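Local coordinates for inactive glucansucrase (Lactobacillus reuteri, PDB 5JBD), which belongs to glycoside hydrolase family 70, whose members are built round a TIM barrel, and carries a bound calcium ion, at residues Gln41-Ile46 and Leu865-Asn870; Asn48-Leu53 and Gly758-Thr763; Tyr565-Asp570 and Asp581-Pro586. One frame throughout, in Å; residues are numbered along the deposited sequence.

How the interactions relate
Interactions 1 and 2 are neighbours, with centres about 12 Å apart on the same side of the chain's centre, and they share bonds: Leu865 N lies 2.8 Å from Gly51 O and Ser43 OG 2.9 Å from Asn48 ND2, both probable hydrogen bonds. Residues 41-46 pack on 865-870, and 48-53 on strand 758-767 while still bonding to Leu865. That strand belongs to the same antiparallel sheet as strand 242-244, which carries Asp243 of the calcium site, completed by Glu237, Asn287 and Asn751. Interaction 3 lies in a separate beta domain on the opposite side of the chain's centre, its centre about 81 Å from that of interaction 1 and about 70 Å from that of interaction 2.

Interaction 1. Residues Gln41-Ile46 and Leu865-Asn870; sequences QDSSAI and LNSGDN
Leu865 provides the largest buried surface here, its two methyls lying along the backbone of Gln41 and Asp42. With CG anti to the backbone N, a chi1 of -176° carries the branch point toward the other loop. There the two methyls divide: Leu865 CD1 rests 3.5 Å from Gln41 O, near the foot of the Gln41 side chain, while Leu865 CD2 lies 3.7 Å from Asp42 C. The second branch also meets Ile46, whose CB is 4.0 Å from Leu865 CD2, so this one methyl touches both Asp42 and Ile46, where the loop bends back on itself. Within the bend, Asp42 to Ser44 make an Asx turn: Asp42 OD1 accepts from Ser44 N at 2.9 Å, on the anti side of the carboxylate. Separately, Ala45 N bonds back to Asp42 O. Across from it, Ser867 to Asn870 form a type II' beta turn with Gly868 in the second position, where phi is positive. Residues 819 positions apart at their closest meet here, consistent with the U-shaped course of family 70 chains, in which early and late parts of the sequence build common domains. Ser867 supplies the polar half of the contact. Its CB packs 4.0 Å from Asp42 CB, and its OG, turned between the backbone N and the carbonyl carbon (chi1 74°), faces Ser43. No direct hydrogen bond crosses between the two loops, and these hydroxyls are too far apart to make one; water 1 joins them, 2.9 Å from Ser867 OG and 3.2 Å from Ser43 OG. Ser43 OG is also held by Asn48 ND2. Next to Ser867, the Asn866 side chain turns away from 41-46, and its ND2 bonds to Phe873 O.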
ATOM      1  N   GLN A  41      -8.725 -15.921 -41.110  1.00 41.35           N
ATOM      2  CA  GLN A  41      -8.668 -16.619 -39.834  1.00 42.78           C
ATOM      3  C   GLN A  41      -7.307 -16.444 -39.156  1.00 42.74           C
ATOM      4  O   GLN A  41      -6.562 -17.402 -38.933  1.00 41.62           O
ATOM      5  CB  GLN A  41      -9.014 -18.095 -40.018  1.00 44.98           C
ATOM      6  CG  GLN A  41     -10.412 -18.324 -40.573  1.00 46.51           C
ATOM      7  CD  GLN A  41     -10.939 -19.720 -40.271  1.00 49.46           C
ATOM      8  OE1 GLN A  41     -10.163 -20.659 -40.042  1.00 48.15           O
ATOM      9  NE2 GLN A  41     -12.265 -19.860 -40.253  1.00 50.23           N
ATOM     10  N   ASP A  42      -7.009 -15.204 -38.788  1.00 44.76           N
ATOM     11  CA  ASP A  42      -5.793 -14.879 -38.027  1.00 45.92           C
ATOM     12  C   ASP A  42      -5.954 -13.512 -37.354  1.00 44.18           C
ATOM     13  O   ASP A  42      -6.981 -12.848 -37.511  1.00 41.35           O
ATOM     14  CB  ASP A  42      -4.547 -14.931 -38.940  1.00 49.52           C
ATOM     15  CG  ASP A  42      -4.636 -13.974 -40.130  1.00 51.01           C
ATOM     16  OD1 ASP A  42      -4.968 -12.793 -39.935  1.00 51.24           O
ATOM     17  OD2 ASP A  42      -4.345 -14.400 -41.267  1.00 55.26           O
ATOM     18  N   SER A  43      -4.926 -13.087 -36.633  1.00 44.91           N
ATOM     19  CA  SER A  43      -4.973 -11.836 -35.877  1.00 45.22           C
ATOM     20  C   SER A  43      -5.095 -10.569 -36.718  1.00 44.18           C
ATOM     21  O   SER A  43      -5.489  -9.522 -36.194  1.00 43.68           O
ATOM     22  CB  SER A  43      -3.759 -11.747 -34.950  1.00 46.28           C
ATOM     23  OG  SER A  43      -3.781 -12.826 -34.028  1.00 48.16           O
ATOM     24  N   SER A  44      -4.785 -10.656 -38.015  1.00 41.94           N
ATOM     25  CA  SER A  44      -4.977  -9.522 -38.917  1.00 40.59           C
ATOM     26  C   SER A  44      -6.452  -9.173 -39.143  1.00 41.83           C
ATOM     27  O   SER A  44      -6.747  -8.060 -39.592  1.00 43.09           O
ATOM     28  CB  SER A  44      -4.288  -9.758 -40.274  1.00 40.97           C
ATOM     29  OG  SER A  44      -5.037 -10.641 -41.098  1.00 41.38           O
ATOM     30  N   ALA A  45      -7.367 -10.116 -38.894  1.00 39.20           N
ATOM     31  CA  ALA A  45      -8.807  -9.847 -39.028  1.00 37.98           C
ATOM     32  C   ALA A  45      -9.685 -10.208 -37.819  1.00 36.13           C
ATOM     33  O   ALA A  45     -10.883  -9.914 -37.839  1.00 34.10           O
ATOM     34  CB  ALA A  45      -9.336 -10.533 -40.272  1.00 39.30           C
ATOM     35  N   ILE A  46      -9.113 -10.828 -36.788  1.00 35.20           N
ATOM     36  CA  ILE A  46      -9.887 -11.232 -35.609  1.00 35.43           C
ATOM     37  C   ILE A  46      -9.106 -10.906 -34.326  1.00 34.85           C
ATOM     38  O   ILE A  46      -8.069 -11.511 -34.071  1.00 36.28           O
ATOM     39  CB  ILE A  46     -10.239 -12.745 -35.633  1.00 35.37           C
ATOM     40  CG1 ILE A  46     -10.969 -13.161 -36.929  1.00 35.98           C
ATOM     41  CG2 ILE A  46     -11.089 -13.110 -34.415  1.00 35.77           C
ATOM     42  CD1 ILE A  46     -11.141 -14.664 -37.072  1.00 36.09           C
ATOM     43  N   LEU A 865      -8.692 -19.481 -31.968  1.00 39.59           N
ATOM     44  CA  LEU A 865      -8.079 -19.119 -33.227  1.00 39.69           C
ATOM     45  C   LEU A 865      -6.645 -19.625 -33.213  1.00 40.12           C
ATOM     46  O   LEU A 865      -5.790 -19.089 -32.512  1.00 39.57           O
ATOM     47  CB  LEU A 865      -8.126 -17.610 -33.418  1.00 38.97           C
ATOM     48  CG  LEU A 865      -7.587 -17.105 -34.749  1.00 39.56           C
ATOM     49  CD1 LEU A 865      -8.395 -17.677 -35.915  1.00 39.94           C
ATOM     50  CD2 LEU A 865      -7.602 -15.585 -34.758  1.00 39.15           C
ATOM     51  N   ASN A 866      -6.406 -20.689 -33.974  1.00 43.09           N
ATOM     52  CA  ASN A 866      -5.072 -21.239 -34.153  1.00 44.62           C
ATOM     53  C   ASN A 866      -4.363 -20.388 -35.188  1.00 48.71           C
ATOM     54  O   ASN A 866      -4.682 -20.456 -36.374  1.00 51.41           O
ATOM     55  CB  ASN A 866      -5.159 -22.700 -34.608  1.00 46.63           C
ATOM     56  CG  ASN A 866      -3.801 -23.383 -34.682  1.00 47.14           C
ATOM     57  OD1 ASN A 866      -2.868 -22.887 -35.314  1.00 46.32           O
ATOM     58  ND2 ASN A 866      -3.691 -24.542 -34.049  1.00 48.75           N
ATOM     59  N   SER A 867      -3.435 -19.558 -34.734  1.00 50.50           N
ATOM     60  CA  SER A 867      -2.603 -18.752 -35.624  1.00 54.35           C
ATOM     61  C   SER A 867      -1.404 -18.259 -34.830  1.00 55.78           C
ATOM     62  O   SER A 867      -1.485 -18.112 -33.609  1.00 56.55           O
ATOM     63  CB  SER A 867      -3.392 -17.567 -36.232  1.00 58.28           C
ATOM     64  OG  SER A 867      -3.615 -16.533 -35.288  1.00 56.51           O
ATOM     65  N   GLY A 868      -0.294 -18.005 -35.513  1.00 58.88           N
ATOM     66  CA  GLY A 868       0.948 -17.608 -34.840  1.00 60.57           C
ATOM     67  C   GLY A 868       1.373 -18.621 -33.784  1.00 61.06           C
ATOM     68  O   GLY A 868       1.387 -19.822 -34.054  1.00 61.73           O
ATOM     69  N   ASP A 869       1.655 -18.130 -32.575  1.00 61.06           N
ATOM     70  CA  ASP A 869       2.085 -18.962 -31.437  1.00 59.82           C
ATOM     71  C   ASP A 869       0.951 -19.671 -30.678  1.00 56.34           C
ATOM     72  O   ASP A 869       1.214 -20.388 -29.713  1.00 55.48           O
ATOM     73  CB  ASP A 869       2.848 -18.107 -30.418  1.00 63.40           C
ATOM     74  CG  ASP A 869       4.081 -17.444 -31.001  1.00 66.73           C
ATOM     75  OD1 ASP A 869       4.669 -17.979 -31.960  1.00 67.86           O
ATOM     76  OD2 ASP A 869       4.469 -16.378 -30.474  1.00 70.32           O
ATOM     77  N   ASN A 870      -0.299 -19.474 -31.090  1.00 52.45           N
ATOM     78  CA  ASN A 870      -1.442 -20.044 -30.376  1.00 48.93           C
ATOM     79  C   ASN A 870      -1.851 -21.352 -31.064  1.00 48.30           C
ATOM     80  O   ASN A 870      -2.496 -21.339 -32.116  1.00 44.16           O
ATOM     81  CB  ASN A 870      -2.592 -19.022 -30.341  1.00 48.37           C
ATOM     82  CG  ASN A 870      -2.185 -17.703 -29.700  1.00 45.32           C
ATOM     83  OD1 ASN A 870      -2.637 -16.658 -30.124  1.00 46.96           O
ATOM     84  ND2 ASN A 870      -1.317 -17.747 -28.699  1.00 44.45           N
TER
HETATM   85  O   HOH W   1      -1.544 -14.508 -35.659  1.00 45.90           O

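Interaction 2. Residues Asn48-Leu53 and Gly758-Thr763; sequences NIDGYL and GQEAVT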
ATOM      1  N   ASN A  48      -8.012 -11.350 -30.689  1.00 34.01           N
ATOM      2  CA  ASN A  48      -8.014 -12.491 -29.797  1.00 34.98           C
ATOM      3  C   ASN A  48      -6.997 -12.290 -28.667  1.00 33.60           C
ATOM      4  O   ASN A  48      -6.103 -11.441 -28.751  1.00 33.22           O
ATOM      5  CB  ASN A  48      -7.709 -13.766 -30.577  1.00 36.98           C
ATOM      6  CG  ASN A  48      -6.280 -13.803 -31.063  1.00 38.44           C
ATOM      7  OD1 ASN A  48      -5.424 -14.445 -30.456  1.00 39.32           O
ATOM      8  ND2 ASN A  48      -5.994 -13.050 -32.114  1.00 40.43           N
ATOM      9  N   ILE A  49      -7.159 -13.084 -27.623  1.00 33.04           N
ATOM     10  CA  ILE A  49      -6.337 -12.997 -26.406  1.00 31.68           C
ATOM     11  C   ILE A  49      -5.806 -14.398 -26.159  1.00 31.29           C
ATOM     12  O   ILE A  49      -6.553 -15.278 -25.773  1.00 30.76           O
ATOM     13  CB  ILE A  49      -7.155 -12.483 -25.203  1.00 31.62           C
ATOM     14  CG1 ILE A  49      -7.807 -11.129 -25.541  1.00 31.24           C
ATOM     15  CG2 ILE A  49      -6.249 -12.340 -23.971  1.00 31.58           C
ATOM     16  CD1 ILE A  49      -8.757 -10.596 -24.492  1.00 32.07           C
ATOM     17  N   ASP A  50      -4.532 -14.608 -26.480  1.00 33.20           N
ATOM     18  CA  ASP A  50      -3.919 -15.940 -26.491  1.00 34.95           C
ATOM     19  C   ASP A  50      -4.762 -17.019 -27.207  1.00 35.58           C
ATOM     20  O   ASP A  50      -4.878 -18.146 -26.732  1.00 36.99           O
ATOM     21  CB  ASP A  50      -3.607 -16.369 -25.047  1.00 35.88           C
ATOM     22  CG  ASP A  50      -2.728 -15.370 -24.319  1.00 36.26           C
ATOM     23  OD1 ASP A  50      -1.572 -15.179 -24.748  1.00 39.32           O
ATOM     24  OD2 ASP A  50      -3.186 -14.761 -23.331  1.00 35.32           O
ATOM     25  N   GLY A  51      -5.356 -16.657 -28.346  1.00 35.76           N
ATOM     26  CA  GLY A  51      -6.206 -17.570 -29.148  1.00 34.92           C
ATOM     27  C   GLY A  51      -7.705 -17.498 -28.857  1.00 33.91           C
ATOM     28  O   GLY A  51      -8.524 -17.858 -29.710  1.00 32.93           O
ATOM     29  N   TYR A  52      -8.072 -17.036 -27.660  1.00 31.89           N
ATOM     30  CA  TYR A  52      -9.473 -16.995 -27.231  1.00 32.14           C
ATOM     31  C   TYR A  52     -10.128 -15.706 -27.709  1.00 31.12           C
ATOM     32  O   TYR A  52      -9.441 -14.717 -27.961  1.00 31.14           O
ATOM     33  CB  TYR A  52      -9.561 -17.155 -25.693  1.00 31.91           C
ATOM     34  CG  TYR A  52      -8.956 -18.471 -25.265  1.00 32.58           C
ATOM     35  CD1 TYR A  52      -9.692 -19.656 -25.364  1.00 33.69           C
ATOM     36  CD2 TYR A  52      -7.621 -18.551 -24.862  1.00 32.40           C
ATOM     37  CE1 TYR A  52      -9.131 -20.875 -25.036  1.00 33.83           C
ATOM     38  CE2 TYR A  52      -7.049 -19.770 -24.527  1.00 33.27           C
ATOM     39  CZ  TYR A  52      -7.809 -20.930 -24.612  1.00 33.74           C
ATOM     40  OH  TYR A  52      -7.252 -22.138 -24.287  1.00 34.74           O
ATOM     41  N   LEU A  53     -11.452 -15.727 -27.813  1.00 32.07           N
ATOM     42  CA  LEU A  53     -12.236 -14.562 -28.247  1.00 33.25           C
ATOM     43  C   LEU A  53     -12.985 -13.927 -27.078  1.00 32.90           C
ATOM     44  O   LEU A  53     -13.459 -14.635 -26.191  1.00 32.34           O
ATOM     45  CB  LEU A  53     -13.253 -14.972 -29.314  1.00 34.77           C
ATOM     46  CG  LEU A  53     -12.744 -15.505 -30.663  1.00 36.15           C
ATOM     47  CD1 LEU A  53     -13.879 -15.464 -31.674  1.00 37.50           C
ATOM     48  CD2 LEU A  53     -11.494 -14.833 -31.211  1.00 36.07           C
ATOM     49  N   GLY A 758      -1.614  -4.911 -20.707  1.00 31.63           N
ATOM     50  CA  GLY A 758      -1.749  -6.128 -21.512  1.00 31.90           C
ATOM     51  C   GLY A 758      -2.637  -7.191 -20.880  1.00 30.53           C
ATOM     52  O   GLY A 758      -2.388  -7.617 -19.748  1.00 28.68           O
ATOM     53  N   GLN A 759      -3.663  -7.619 -21.617  1.00 29.42           N
ATOM     54  CA  GLN A 759      -4.535  -8.710 -21.193  1.00 29.20           C
ATOM     55  C   GLN A 759      -3.961 -10.069 -21.569  1.00 30.75           C
ATOM     56  O   GLN A 759      -3.230 -10.211 -22.568  1.00 29.91           O
ATOM     57  CB  GLN A 759      -5.932  -8.594 -21.794  1.00 30.34           C
ATOM     58  CG  GLN A 759      -6.807  -7.571 -21.106  1.00 30.11           C
ATOM     59  CD  GLN A 759      -8.155  -7.402 -21.782  1.00 32.00           C
ATOM     60  OE1 GLN A 759      -8.250  -6.794 -22.850  1.00 31.19           O
ATOM     61  NE2 GLN A 759      -9.201  -7.951 -21.173  1.00 32.39           N
ATOM     62  N   GLU A 760      -4.316 -11.060 -20.755  1.00 30.64           N
ATOM     63  CA  GLU A 760      -3.857 -12.425 -20.914  1.00 32.10           C
ATOM     64  C   GLU A 760      -5.001 -13.359 -20.540  1.00 32.06           C
ATOM     65  O   GLU A 760      -5.735 -13.087 -19.593  1.00 33.30           O
ATOM     66  CB  GLU A 760      -2.645 -12.664 -20.010  1.00 32.49           C
ATOM     67  CG  GLU A 760      -1.896 -13.972 -20.258  1.00 33.64           C
ATOM     68  CD  GLU A 760      -0.705 -14.179 -19.334  1.00 33.38           C
ATOM     69  OE1 GLU A 760      -0.410 -13.307 -18.471  1.00 32.16           O
ATOM     70  OE2 GLU A 760      -0.060 -15.242 -19.467  1.00 36.46           O
ATOM     71  N   ALA A 761      -5.164 -14.451 -21.285  1.00 31.60           N
ATOM     72  CA  ALA A 761      -6.133 -15.474 -20.910  1.00 31.40           C
ATOM     73  C   ALA A 761      -5.520 -16.299 -19.786  1.00 30.82           C
ATOM     74  O   ALA A 761      -4.504 -16.976 -19.978  1.00 31.42           O
ATOM     75  CB  ALA A 761      -6.519 -16.356 -22.089  1.00 32.31           C
ATOM     76  N   VAL A 762      -6.129 -16.215 -18.615  1.00 29.63           N
ATOM     77  CA  VAL A 762      -5.715 -17.015 -17.451  1.00 29.07           C
ATOM     78  C   VAL A 762      -6.889 -17.865 -16.992  1.00 29.13           C
ATOM     79  O   VAL A 762      -8.039 -17.491 -17.214  1.00 30.07           O
ATOM     80  CB  VAL A 762      -5.224 -16.129 -16.284  1.00 27.75           C
ATOM     81  CG1 VAL A 762      -3.851 -15.569 -16.598  1.00 28.04           C
ATOM     82  CG2 VAL A 762      -6.193 -14.996 -15.974  1.00 27.57           C
ATOM     83  N   THR A 763      -6.601 -19.006 -16.375  1.00 28.61           N
ATOM     84  CA  THR A 763      -7.632 -19.845 -15.795  1.00 28.88           C
ATOM     85  C   THR A 763      -7.730 -19.499 -14.305  1.00 30.56           C
ATOM     86  O   THR A 763      -6.713 -19.531 -13.588  1.00 29.08           O
ATOM     87  CB  THR A 763      -7.322 -21.323 -16.020  1.00 29.33           C
ATOM     88  OG1 THR A 763      -7.181 -21.567 -17.429  1.00 29.73           O
ATOM     89  CG2 THR A 763      -8.443 -22.197 -15.476  1.00 30.37           C
TER
HETATM   90  O   HOH W   2      -1.306 -12.237 -23.746  1.00 40.56           O
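Asp50 and Ala761 make the one direct hydrogen bond between the loop and the strand: Ala761 N donates to Asp50 OD2 at 2.9 Å, nearly straight at 164° and close to the line of the C-O bond. CG of Asp50, beside its own backbone N (chi1 -56°), sends the carboxylate across to the strand. The acid stands at the second position of a type I' turn, Ile49 to Tyr52; Gly51 N donates to Asn48 OD1, an Asx motif leading into the turn. Water 2 gives an indirect link, 3.1 Å from Asp50 OD1 and 3.0 Å from Gln759 O, although more acceptors surround it than it has protons. Two acids come close: Asp50 OD2 touches Glu760 CG at 3.4 Å, and Glu760 OE2 is 5.0 Å from Asp50 OD2. The bonds to Asp50 OD2 from Ala761 N and to Glu760 OE1 from Thr790 OG1 and Ala838 N probably offset the like charges. Apolar contacts accompany the bond. Ile49 CG2 lies over the peptide between Glu760 and Ala761, 3.6 Å from Ala761 N, and Tyr52 CD2 meets Ala761 CB obliquely at 3.7 Å. Tyr52 OH bonds to Asn208 O. In the six-stranded antiparallel sheet, strand 758-767 runs between 193-197 and 784-791; Ile49 and Tyr52 reach on to Phe787 and Ile785 of the latter.

Interaction 3. Residues Tyr565-Asp570 and Asp581-Pro586; sequences YRNLID and DNSENP
A polar cluster joins the bulged part of strand 564-571 to the loop leading into strand 588-590, with Asn567 and Asp570 facing Ser583, Asn585 and the carbonyl of Pro586. It belongs to the antiparallel beta domain that accompanies the barrel. Asp570 OD2 is the focus, its carboxylate sent toward the loop by a chi1 of -152°, roughly anti to the backbone N. Asn585 ND2 donates to it at 3.1 Å on the syn side, and Asn567 ND2 at 3.1 Å on the anti side, both from the same face of the carboxylate. The Asn585 amide and Asp570 carboxylate planes are 19° apart, and the bond is nearly straight at 167°. Ser583 OG is also 3.1 Å from Asp570 OD2, but its proton has a competing acceptor. Asn567 ND2 gives a second bond to Pro586 O at 3.2 Å, approaching from above that carbonyl's plane. Water 3 accepts from Glu584 N and donates to Asp570 OD1 at 2.8 Å, though it has more acceptors in reach than protons. Thr600 O also receives from Asn585 ND2. Leu568 and Ile569 form a classic beta bulge against Val615 of strand 612-618, their side chains packing on helix 483-496, while Asn585 lies against Val599 of strand 596-605.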
ATOM      1  N   TYR A 565      15.207  21.551  37.025  1.00 28.58           N
ATOM      2  CA  TYR A 565      14.520  21.061  35.825  1.00 28.70           C
ATOM      3  C   TYR A 565      13.709  22.176  35.183  1.00 30.92           C
ATOM      4  O   TYR A 565      13.075  22.976  35.879  1.00 30.79           O
ATOM      5  CB  TYR A 565      13.633  19.853  36.174  1.00 28.54           C
ATOM      6  CG  TYR A 565      14.449  18.603  36.274  1.00 26.88           C
ATOM      7  CD1 TYR A 565      15.152  18.305  37.425  1.00 26.62           C
ATOM      8  CD2 TYR A 565      14.601  17.768  35.165  1.00 26.15           C
ATOM      9  CE1 TYR A 565      15.940  17.181  37.506  1.00 26.76           C
ATOM     10  CE2 TYR A 565      15.393  16.640  35.225  1.00 26.08           C
ATOM     11  CZ  TYR A 565      16.060  16.351  36.393  1.00 26.00           C
ATOM     12  OH  TYR A 565      16.832  15.235  36.463  1.00 26.87           O
ATOM     13  N   ARG A 566      13.746  22.228  33.857  1.00 29.80           N
ATOM     14  CA  ARG A 566      13.001  23.204  33.093  1.00 32.60           C
ATOM     15  C   ARG A 566      11.641  22.642  32.700  1.00 30.01           C
ATOM     16  O   ARG A 566      11.528  21.486  32.284  1.00 30.60           O
ATOM     17  CB  ARG A 566      13.785  23.589  31.821  1.00 37.07           C
ATOM     18  CG  ARG A 566      13.113  24.688  31.008  1.00 42.40           C
ATOM     19  CD  ARG A 566      14.061  25.320  29.999  1.00 47.59           C
ATOM     20  NE  ARG A 566      14.336  24.451  28.844  1.00 49.14           N
ATOM     21  CZ  ARG A 566      13.702  24.481  27.662  1.00 55.00           C
ATOM     22  NH1 ARG A 566      12.697  25.327  27.414  1.00 59.86           N
ATOM     23  NH2 ARG A 566      14.080  23.644  26.697  1.00 53.70           N
ATOM     24  N   ASN A 567      10.631  23.496  32.781  1.00 28.91           N
ATOM     25  CA  ASN A 567       9.268  23.177  32.385  1.00 28.32           C
ATOM     26  C   ASN A 567       9.172  23.274  30.862  1.00 28.50           C
ATOM     27  O   ASN A 567       8.816  24.323  30.306  1.00 28.77           O
ATOM     28  CB  ASN A 567       8.308  24.172  33.061  1.00 29.44           C
ATOM     29  CG  ASN A 567       6.853  23.774  32.942  1.00 30.29           C
ATOM     30  OD1 ASN A 567       6.495  22.886  32.189  1.00 29.49           O
ATOM     31  ND2 ASN A 567       5.994  24.455  33.710  1.00 32.01           N
ATOM     32  N   LEU A 568       9.484  22.176  30.185  1.00 29.24           N
ATOM     33  CA  LEU A 568       9.502  22.159  28.717  1.00 28.30           C
ATOM     34  C   LEU A 568       8.118  22.349  28.107  1.00 29.64           C
ATOM     35  O   LEU A 568       7.943  23.157  27.189  1.00 31.28           O
ATOM     36  CB  LEU A 568      10.091  20.852  28.198  1.00 29.30           C
ATOM     37  CG  LEU A 568      10.384  20.814  26.687  1.00 29.68           C
ATOM     38  CD1 LEU A 568      11.702  21.508  26.397  1.00 30.56           C
ATOM     39  CD2 LEU A 568      10.436  19.381  26.198  1.00 30.01           C
ATOM     40  N   ILE A 569       7.157  21.561  28.575  1.00 27.97           N
ATOM     41  CA  ILE A 569       5.758  21.681  28.160  1.00 27.84           C
ATOM     42  C   ILE A 569       4.880  21.536  29.397  1.00 27.49           C
ATOM     43  O   ILE A 569       5.093  20.631  30.192  1.00 26.38           O
ATOM     44  CB  ILE A 569       5.342  20.586  27.150  1.00 27.34           C
ATOM     45  CG1 ILE A 569       6.236  20.623  25.901  1.00 28.55           C
ATOM     46  CG2 ILE A 569       3.865  20.741  26.766  1.00 27.33           C
ATOM     47  CD1 ILE A 569       5.962  19.511  24.909  1.00 28.53           C
ATOM     48  N   ASP A 570       3.878  22.405  29.524  1.00 28.28           N
ATOM     49  CA  ASP A 570       2.858  22.305  30.571  1.00 28.37           C
ATOM     50  C   ASP A 570       1.499  22.614  29.935  1.00 28.42           C
ATOM     51  O   ASP A 570       1.431  23.214  28.855  1.00 27.31           O
ATOM     52  CB  ASP A 570       3.174  23.271  31.726  1.00 29.62           C
ATOM     53  CG  ASP A 570       2.628  22.801  33.095  1.00 29.46           C
ATOM     54  OD1 ASP A 570       1.748  21.915  33.156  1.00 28.97           O
ATOM     55  OD2 ASP A 570       3.075  23.358  34.124  1.00 31.38           O
ATOM     56  N   ASP A 581       3.726  29.767  31.056  1.00 39.65           N
ATOM     57  CA  ASP A 581       2.805  30.904  31.048  1.00 42.64           C
ATOM     58  C   ASP A 581       1.374  30.413  31.313  1.00 41.24           C
ATOM     59  O   ASP A 581       0.790  29.697  30.497  1.00 41.54           O
ATOM     60  CB  ASP A 581       2.884  31.651  29.707  1.00 43.81           C
ATOM     61  CG  ASP A 581       2.158  33.001  29.733  1.00 47.87           C
ATOM     62  OD1 ASP A 581       1.760  33.451  30.823  1.00 47.97           O
ATOM     63  OD2 ASP A 581       1.989  33.610  28.656  1.00 48.31           O
ATOM     64  N   ASN A 582       0.838  30.790  32.470  1.00 40.57           N
ATOM     65  CA  ASN A 582      -0.531  30.466  32.882  1.00 41.05           C
ATOM     66  C   ASN A 582      -0.758  28.948  33.094  1.00 38.63           C
ATOM     67  O   ASN A 582      -1.847  28.439  32.845  1.00 36.72           O
ATOM     68  CB  ASN A 582      -1.543  31.078  31.884  1.00 45.82           C
ATOM     69  CG  ASN A 582      -2.881  31.458  32.530  1.00 48.55           C
ATOM     70  OD1 ASN A 582      -2.977  31.684  33.740  1.00 50.13           O
ATOM     71  ND2 ASN A 582      -3.926  31.537  31.704  1.00 51.21           N
ATOM     72  N   SER A 583       0.279  28.250  33.564  1.00 34.84           N
ATOM     73  CA  SER A 583       0.181  26.842  33.942  1.00 35.19           C
ATOM     74  C   SER A 583       0.288  26.693  35.467  1.00 33.39           C
ATOM     75  O   SER A 583       0.545  27.665  36.186  1.00 33.91           O
ATOM     76  CB  SER A 583       1.273  26.024  33.243  1.00 34.07           C
ATOM     77  OG  SER A 583       2.561  26.419  33.694  1.00 34.34           O
ATOM     78  N   GLU A 584       0.092  25.471  35.949  1.00 32.84           N
ATOM     79  CA  GLU A 584       0.128  25.187  37.393  1.00 35.13           C
ATOM     80  C   GLU A 584       1.527  25.234  37.989  1.00 34.13           C
ATOM     81  O   GLU A 584       1.669  25.377  39.192  1.00 34.08           O
ATOM     82  CB  GLU A 584      -0.482  23.823  37.685  1.00 35.13           C
ATOM     83  CG  GLU A 584      -1.950  23.704  37.315  1.00 36.09           C
ATOM     84  CD  GLU A 584      -2.404  22.255  37.259  1.00 37.12           C
ATOM     85  OE1 GLU A 584      -2.070  21.536  36.283  1.00 34.99           O
ATOM     86  OE2 GLU A 584      -3.095  21.834  38.202  1.00 37.85           O
ATOM     87  N   ASN A 585       2.558  25.099  37.156  1.00 34.81           N
ATOM     88  CA  ASN A 585       3.950  25.048  37.616  1.00 34.18           C
ATOM     89  C   ASN A 585       4.770  26.185  37.001  1.00 35.03           C
ATOM     90  O   ASN A 585       4.478  26.624  35.887  1.00 35.53           O
ATOM     91  CB  ASN A 585       4.564  23.704  37.227  1.00 33.33           C
ATOM     92  CG  ASN A 585       3.743  22.528  37.729  1.00 33.26           C
ATOM     93  OD1 ASN A 585       3.843  22.142  38.895  1.00 32.80           O
ATOM     94  ND2 ASN A 585       2.925  21.952  36.849  1.00 32.07           N
ATOM     95  N   PRO A 586       5.816  26.647  37.713  1.00 36.89           N
ATOM     96  CA  PRO A 586       6.679  27.718  37.201  1.00 38.28           C
ATOM     97  C   PRO A 586       7.720  27.196  36.182  1.00 38.15           C
ATOM     98  O   PRO A 586       7.733  25.995  35.864  1.00 34.30           O
ATOM     99  CB  PRO A 586       7.348  28.240  38.475  1.00 38.13           C
ATOM    100  CG  PRO A 586       7.509  27.006  39.300  1.00 38.31           C
ATOM    101  CD  PRO A 586       6.299  26.153  39.017  1.00 36.45           C
TER
HETATM  102  O   HOH W   3      -0.501  22.995  34.370  1.00 23.06           O